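Local coordinates for peptidyl-prolyl cis-trans isomerase FKBP13, chloroplastic (Arabidopsis thaliana, PDB 1U79), which catalyses the cis-trans isomerisation of peptidyl-proline bonds, speeding protein folding in the chloroplast thylakoid lumen and regulating accumulation of the photosynthetic Rieske protein, at residues Glu26-Gly30 and Gly73-Ser77; Gln31-His36 and Ile123-Ala129. All coordinates share one frame; numbering follows the deposited sequence.

Interaction 1: Glu26-Gly30 and Gly73-Ser77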
ATOM      1  N   GLU A  26       4.715 -10.839  12.193  1.00 18.84           N
ATOM      2  CA  GLU A  26       3.710 -10.118  11.431  1.00 21.85           C
ATOM      3  C   GLU A  26       3.604  -8.691  11.959  1.00 19.19           C
ATOM      4  O   GLU A  26       4.038  -8.396  13.076  1.00 17.51           O
ATOM      5  CB  GLU A  26       2.344 -10.826  11.519  1.00 24.17           C
ATOM      6  CG  GLU A  26       1.789 -11.040  12.915  1.00 28.75           C
ATOM      7  CD  GLU A  26       0.455 -11.765  12.885  1.00 32.47           C
ATOM      8  OE1 GLU A  26       0.175 -12.444  11.881  1.00 31.05           O
ATOM      9  OE2 GLU A  26      -0.311 -11.670  13.862  1.00 36.40           O
ATOM     10  N   ALA A  27       3.061  -7.803  11.128  1.00 19.12           N
ATOM     11  CA  ALA A  27       2.872  -6.407  11.496  1.00 18.39           C
ATOM     12  C   ALA A  27       1.853  -6.356  12.630  1.00 18.05           C
ATOM     13  O   ALA A  27       0.935  -7.171  12.684  1.00 18.15           O
ATOM     14  CB  ALA A  27       2.353  -5.607  10.291  1.00 17.56           C
ATOM     15  N   VAL A  28       2.025  -5.404  13.541  1.00 20.02           N
ATOM     16  CA  VAL A  28       1.115  -5.259  14.668  1.00 21.78           C
ATOM     17  C   VAL A  28       0.392  -3.914  14.682  1.00 23.09           C
ATOM     18  O   VAL A  28       0.994  -2.861  14.479  1.00 21.06           O
ATOM     19  CB  VAL A  28       1.858  -5.419  16.008  1.00 24.80           C
ATOM     20  CG1 VAL A  28       2.306  -6.871  16.196  1.00 24.78           C
ATOM     21  CG2 VAL A  28       3.055  -4.497  16.039  1.00 24.46           C
ATOM     22  N   LYS A  29      -0.910  -3.979  14.925  1.00 22.90           N
ATOM     23  CA  LYS A  29      -1.793  -2.818  14.992  1.00 23.58           C
ATOM     24  C   LYS A  29      -1.245  -1.742  15.936  1.00 22.72           C
ATOM     25  O   LYS A  29      -0.963  -2.022  17.104  1.00 21.49           O
ATOM     26  CB  LYS A  29      -3.158  -3.291  15.506  1.00 27.86           C
ATOM     27  CG  LYS A  29      -4.375  -2.813  14.741  1.00 31.52           C
ATOM     28  CD  LYS A  29      -4.801  -1.419  15.134  1.00 35.41           C
ATOM     29  CE  LYS A  29      -6.209  -1.137  14.619  1.00 36.83           C
ATOM     30  NZ  LYS A  29      -6.356  -1.430  13.165  1.00 38.72           N
ATOM     31  N   GLY A  30      -1.095  -0.520  15.429  1.00 20.94           N
ATOM     32  CA  GLY A  30      -0.614   0.582  16.252  1.00 20.44           C
ATOM     33  C   GLY A  30       0.884   0.800  16.373  1.00 20.72           C
ATOM     34  O   GLY A  30       1.318   1.751  17.028  1.00 20.71           O
ATOM     35  N   GLY A  73      -4.016  -3.730   3.717  1.00 15.10           N
ATOM     36  CA  GLY A  73      -3.058  -4.453   2.901  1.00 15.61           C
ATOM     37  C   GLY A  73      -1.785  -4.883   3.598  1.00 16.16           C
ATOM     38  O   GLY A  73      -1.129  -5.822   3.151  1.00 16.32           O
ATOM     39  N   ILE A  74      -1.427  -4.204   4.686  1.00 14.30           N
ATOM     40  CA  ILE A  74      -0.216  -4.534   5.426  1.00 15.60           C
ATOM     41  C   ILE A  74      -0.534  -5.266   6.732  1.00 14.99           C
ATOM     42  O   ILE A  74       0.148  -6.211   7.115  1.00 13.26           O
ATOM     43  CB  ILE A  74       0.579  -3.253   5.755  1.00 16.24           C
ATOM     44  CG1 ILE A  74       1.029  -2.588   4.455  1.00 15.84           C
ATOM     45  CG2 ILE A  74       1.776  -3.578   6.639  1.00 16.56           C
ATOM     46  CD1 ILE A  74       1.566  -1.171   4.653  1.00 17.02           C
ATOM     47  N   LEU A  75      -1.589  -4.833   7.404  1.00 15.10           N
ATOM     48  CA  LEU A  75      -1.976  -5.437   8.671  1.00 15.66           C
ATOM     49  C   LEU A  75      -2.873  -6.649   8.445  1.00 15.11           C
ATOM     50  O   LEU A  75      -2.995  -7.519   9.311  1.00 13.06           O
ATOM     51  CB  LEU A  75      -2.719  -4.403   9.519  1.00 16.03           C
ATOM     52  CG  LEU A  75      -2.697  -4.575  11.035  1.00 21.56           C
ATOM     53  CD1 LEU A  75      -1.259  -4.574  11.536  1.00 20.82           C
ATOM     54  CD2 LEU A  75      -3.475  -3.430  11.671  1.00 21.01           C
ATOM     55  N   GLY A  76      -3.513  -6.696   7.283  1.00 13.16           N
ATOM     56  CA  GLY A  76      -4.400  -7.805   7.000  1.00 13.65           C
ATOM     57  C   GLY A  76      -5.847  -7.405   7.172  1.00 14.12           C
ATOM     58  O   GLY A  76      -6.151  -6.406   7.828  1.00 13.41           O
ATOM     59  N   SER A  77      -6.732  -8.203   6.583  1.00 14.42           N
ATOM     60  CA  SER A  77      -8.173  -7.984   6.609  1.00 16.82           C
ATOM     61  C   SER A  77      -8.782  -9.332   6.196  1.00 15.93           C
ATOM     62  O   SER A  77      -8.063 -10.312   6.055  1.00 14.97           O
ATOM     63  CB  SER A  77      -8.534  -6.905   5.578  1.00 17.58           C
ATOM     64  OG  SER A  77      -9.881  -6.485   5.696  1.00 22.70           O
TER
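Two consecutive peptide planes of the 26-30 loop, those joining Ala27 to Val28 and Val28 to Lys29, each present a face to the same methyl group, CD1 of Leu75. Leu75 CD1 sits over the face of the second amide, 3.6 Å from Val28 C, and lies 3.6 Å from Ala27 O on the first. Val28 points its side chain away and meets Leu75 through its backbone.

The example shows how one branched side chain can fit against an irregular segment, the contact between the two being apolar packing. Leucine CG stands roughly opposite the backbone N (chi1 -154°), which carries both methyls toward the loop. While CD1 rests on the amides, CD2 meets the lysine: Lys29 CG lies only 3.3 Å from Leu75 CD2, tighter than normal carbon packing. The two side chains cross at about a right angle, and Lys29 bends at chi2 and chi4 so that NZ curls back beside CD2 and hydrogen bonds to Gly62 O. On the buried side, Ala27 CB points toward the helix end and packs 4.0 Å from Leu75 CD1 and 4.2 Å from Ile74 CG2.

Gly76, with positive phi, takes the chain out of the helix immediately after this anchor. Backbone hydrogen bonds link both Ala27 and Ile74 to Met83, and Ile61 backs Ile74 and Leu75. The contact thus joins the loop before strand 32-40 to the end of helix 68-75, which packs against the curled antiparallel sheet of the FKBP fold, with Tyr125 of strand 119-128 beside Ala27 and Ile123 beside Ile74.

Interaction 2: Gln31-His36 and Ile123-Ala129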
ATOM      1  N   GLN A  31       1.676  -0.069  15.758  1.00 18.95           N
ATOM      2  CA  GLN A  31       3.129   0.043  15.822  1.00 19.10           C
ATOM      3  C   GLN A  31       3.690   1.009  14.781  1.00 19.39           C
ATOM      4  O   GLN A  31       3.158   1.129  13.674  1.00 17.61           O
ATOM      5  CB  GLN A  31       3.765  -1.337  15.630  1.00 19.00           C
ATOM      6  CG  GLN A  31       5.282  -1.373  15.740  1.00 20.32           C
ATOM      7  CD  GLN A  31       5.810  -2.782  16.021  1.00 21.32           C
ATOM      8  OE1 GLN A  31       5.601  -3.707  15.234  1.00 22.31           O
ATOM      9  NE2 GLN A  31       6.490  -2.947  17.153  1.00 20.45           N
ATOM     10  N   LEU A  32       4.756   1.707  15.155  1.00 17.48           N
ATOM     11  CA  LEU A  32       5.411   2.636  14.239  1.00 17.53           C
ATOM     12  C   LEU A  32       6.309   1.757  13.389  1.00 16.48           C
ATOM     13  O   LEU A  32       7.200   1.085  13.920  1.00 14.55           O
ATOM     14  CB  LEU A  32       6.275   3.651  14.999  1.00 17.71           C
ATOM     15  CG  LEU A  32       6.773   4.833  14.151  1.00 17.14           C
ATOM     16  CD1 LEU A  32       5.591   5.712  13.789  1.00 18.70           C
ATOM     17  CD2 LEU A  32       7.813   5.649  14.920  1.00 21.31           C
ATOM     18  N   ILE A  33       6.093   1.754  12.078  1.00 16.59           N
ATOM     19  CA  ILE A  33       6.906   0.919  11.196  1.00 16.99           C
ATOM     20  C   ILE A  33       7.543   1.709  10.068  1.00 16.93           C
ATOM     21  O   ILE A  33       7.206   2.873   9.843  1.00 17.54           O
ATOM     22  CB  ILE A  33       6.066  -0.203  10.558  1.00 15.92           C
ATOM     23  CG1 ILE A  33       5.017   0.395   9.621  1.00 16.53           C
ATOM     24  CG2 ILE A  33       5.397  -1.031  11.657  1.00 19.50           C
ATOM     25  CD1 ILE A  33       4.234  -0.643   8.814  1.00 14.00           C
ATOM     26  N   LYS A  34       8.453   1.049   9.358  1.00 16.87           N
ATOM     27  CA  LYS A  34       9.161   1.644   8.225  1.00 18.88           C
ATOM     28  C   LYS A  34       8.873   0.832   6.976  1.00 18.21           C
ATOM     29  O   LYS A  34       8.894  -0.402   7.017  1.00 15.65           O
ATOM     30  CB  LYS A  34      10.676   1.603   8.423  1.00 22.33           C
ATOM     31  CG  LYS A  34      11.244   2.427   9.550  1.00 29.28           C
ATOM     32  CD  LYS A  34      12.763   2.302   9.520  1.00 33.14           C
ATOM     33  CE  LYS A  34      13.432   3.132  10.598  1.00 37.22           C
ATOM     34  NZ  LYS A  34      14.918   3.027  10.514  1.00 41.03           N
ATOM     35  N   ALA A  35       8.634   1.519   5.863  1.00 15.49           N
ATOM     36  CA  ALA A  35       8.385   0.824   4.615  1.00 14.40           C
ATOM     37  C   ALA A  35       8.875   1.603   3.413  1.00 13.18           C
ATOM     38  O   ALA A  35       8.691   2.817   3.328  1.00 13.41           O
ATOM     39  CB  ALA A  35       6.897   0.534   4.452  1.00 14.95           C
ATOM     40  N   HIS A  36       9.529   0.898   2.497  1.00 14.32           N
ATOM     41  CA  HIS A  36       9.959   1.512   1.250  1.00 13.30           C
ATOM     42  C   HIS A  36       8.826   1.140   0.306  1.00 13.01           C
ATOM     43  O   HIS A  36       8.139   0.140   0.532  1.00 12.63           O
ATOM     44  CB  HIS A  36      11.288   0.928   0.782  1.00 12.16           C
ATOM     45  CG  HIS A  36      12.471   1.734   1.215  1.00 14.24           C
ATOM     46  ND1 HIS A  36      12.678   3.029   0.785  1.00 13.74           N
ATOM     47  CD2 HIS A  36      13.487   1.449   2.061  1.00 12.82           C
ATOM     48  CE1 HIS A  36      13.773   3.504   1.353  1.00 11.49           C
ATOM     49  NE2 HIS A  36      14.281   2.566   2.131  1.00 13.39           N
ATOM     50  N   ILE A 123       5.329  -2.928  -1.907  1.00 14.48           N
ATOM     51  CA  ILE A 123       5.666  -2.542  -0.548  1.00 13.57           C
ATOM     52  C   ILE A 123       6.747  -3.414   0.071  1.00 15.04           C
ATOM     53  O   ILE A 123       6.687  -4.647   0.011  1.00 12.18           O
ATOM     54  CB  ILE A 123       4.413  -2.581   0.360  1.00 12.97           C
ATOM     55  CG1 ILE A 123       3.339  -1.648  -0.213  1.00 16.35           C
ATOM     56  CG2 ILE A 123       4.786  -2.170   1.786  1.00 15.83           C
ATOM     57  CD1 ILE A 123       2.157  -1.419   0.689  1.00 18.15           C
ATOM     58  N   GLU A 124       7.737  -2.753   0.657  1.00 15.37           N
ATOM     59  CA  GLU A 124       8.818  -3.433   1.336  1.00 15.32           C
ATOM     60  C   GLU A 124       8.701  -3.069   2.808  1.00 14.44           C
ATOM     61  O   GLU A 124       9.072  -1.969   3.226  1.00 11.72           O
ATOM     62  CB  GLU A 124      10.170  -3.007   0.758  1.00 20.61           C
ATOM     63  CG  GLU A 124      10.429  -3.654  -0.596  1.00 29.00           C
ATOM     64  CD  GLU A 124      11.575  -3.035  -1.349  1.00 34.97           C
ATOM     65  OE1 GLU A 124      12.703  -3.000  -0.819  1.00 36.60           O
ATOM     66  OE2 GLU A 124      11.346  -2.585  -2.487  1.00 36.78           O
ATOM     67  N   TYR A 125       8.143  -4.000   3.579  1.00 13.77           N
ATOM     68  CA  TYR A 125       7.956  -3.820   5.017  1.00 14.43           C
ATOM     69  C   TYR A 125       9.283  -4.143   5.691  1.00 15.43           C
ATOM     70  O   TYR A 125       9.632  -5.311   5.883  1.00 14.99           O
ATOM     71  CB  TYR A 125       6.856  -4.764   5.522  1.00 13.78           C
ATOM     72  CG  TYR A 125       6.630  -4.735   7.023  1.00 14.34           C
ATOM     73  CD1 TYR A 125       6.164  -5.866   7.694  1.00 15.67           C
ATOM     74  CD2 TYR A 125       6.898  -3.584   7.775  1.00 16.11           C
ATOM     75  CE1 TYR A 125       5.978  -5.863   9.077  1.00 16.39           C
ATOM     76  CE2 TYR A 125       6.712  -3.568   9.160  1.00 16.21           C
ATOM     77  CZ  TYR A 125       6.253  -4.716   9.800  1.00 16.05           C
ATOM     78  OH  TYR A 125       6.073  -4.714  11.159  1.00 15.56           O
ATOM     79  N   ILE A 126      10.032  -3.101   6.027  1.00 15.18           N
ATOM     80  CA  ILE A 126      11.335  -3.253   6.669  1.00 17.36           C
ATOM     81  C   ILE A 126      11.200  -3.761   8.098  1.00 19.01           C
ATOM     82  O   ILE A 126      12.017  -4.556   8.566  1.00 21.02           O
ATOM     83  CB  ILE A 126      12.093  -1.908   6.693  1.00 18.48           C
ATOM     84  CG1 ILE A 126      12.110  -1.309   5.285  1.00 19.49           C
ATOM     85  CG2 ILE A 126      13.536  -2.120   7.183  1.00 20.01           C
ATOM     86  CD1 ILE A 126      12.803  -2.192   4.260  1.00 22.51           C
ATOM     87  N   GLY A 127      10.161  -3.302   8.783  1.00 18.01           N
ATOM     88  CA  GLY A 127       9.931  -3.714  10.157  1.00 20.41           C
ATOM     89  C   GLY A 127       9.572  -2.516  11.015  1.00 22.21           C
ATOM     90  O   GLY A 127       9.230  -1.455  10.490  1.00 22.23           O
ATOM     91  N   LYS A 128       9.648  -2.669  12.334  1.00 22.95           N
ATOM     92  CA  LYS A 128       9.312  -1.562  13.225  1.00 24.46           C
ATOM     93  C   LYS A 128      10.364  -0.473  13.157  1.00 24.56           C
ATOM     94  O   LYS A 128      11.520  -0.736  12.838  1.00 22.32           O
ATOM     95  CB  LYS A 128       9.153  -2.049  14.669  1.00 27.29           C
ATOM     96  CG  LYS A 128      10.323  -2.830  15.213  1.00 29.51           C
ATOM     97  CD  LYS A 128      10.001  -3.358  16.605  1.00 31.61           C
ATOM     98  CE  LYS A 128      11.076  -4.304  17.106  1.00 34.91           C
ATOM     99  NZ  LYS A 128      10.687  -4.926  18.405  1.00 37.53           N
ATOM    100  N   ALA A 129       9.948   0.753  13.459  1.00 24.83           N
ATOM    101  CA  ALA A 129      10.832   1.915  13.429  1.00 27.48           C
ATOM    102  C   ALA A 129      11.677   2.022  14.691  1.00 27.88           C
ATOM    103  O   ALA A 129      12.818   2.516  14.602  1.00 31.25           O
ATOM    104  CB  ALA A 129      10.006   3.182  13.243  1.00 28.49           C
TER
HETATM  105  O   HOH W   1       4.235  -3.840  12.863  1.00 21.91           O
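Leu32 O accepts the short, almost straight bond from Ala129 N (2.8 Å, 171°), tying down the chain's last residue. Next along, Lys34 N meets Gly127 O at 2.9 Å, and His36 and Glu124 form a reciprocal antiparallel pair. Between these two pairs, Ile126 N reaches Lys34 O by a longer, more bent bond (3.1 Å, 137°): here a beta bulge shifts the register by one, inserting Ile126 between Gly127, paired with Lys34, and Tyr125, paired with Ala35.

A water bridges the side chains, 2.7 Å from Gln31 OE1, to which it donates, and 2.7 Å from Tyr125 OH. Gln31 reaches it with CG anti to the backbone N (chi1 -177°), its amide passing obliquely over Lys128 CB, with NE2 3.6 Å from Lys128 CD. A leucine in its place would probably leave the water without an acceptor on this side and the tyrosine hydroxyl less firmly bridged.

Ile33 crosses the tyrosine at about a right angle, its CB 3.7 Å from Tyr125 CE2, while Leu32 CD2 covers Ala129 CB. Main-chain bonds therefore zip these two strands of the curled FKBP sheet, and the water lets a largely buried tyrosine meet polar company without direct contact to the glutamine.

Overall arrangement
Interactions 1 and 2, with centres 11 Å apart, adjoin: the 26-30 loop runs into the 31-36 segment, and their partners alternate along the chain. The junction is made by packing at two points. Ala27 CA lies 3.6 Å from Tyr125 OH, so the hydroxyl that the water bridges in interaction 2 also touches the loop; at the second point, Ile74 CD1 is 4.0 Å from Ile123 CD1, bringing the helix onto the sheet. Ile123 also touches Trp70 of the same helix. In FKBPs the tryptophan of this helix typically floors the proline-binding pocket, and Trp70 probably plays that part here, so the Ile74-Ile123 junction probably lies near that pocket, while neither contact is a known binding site.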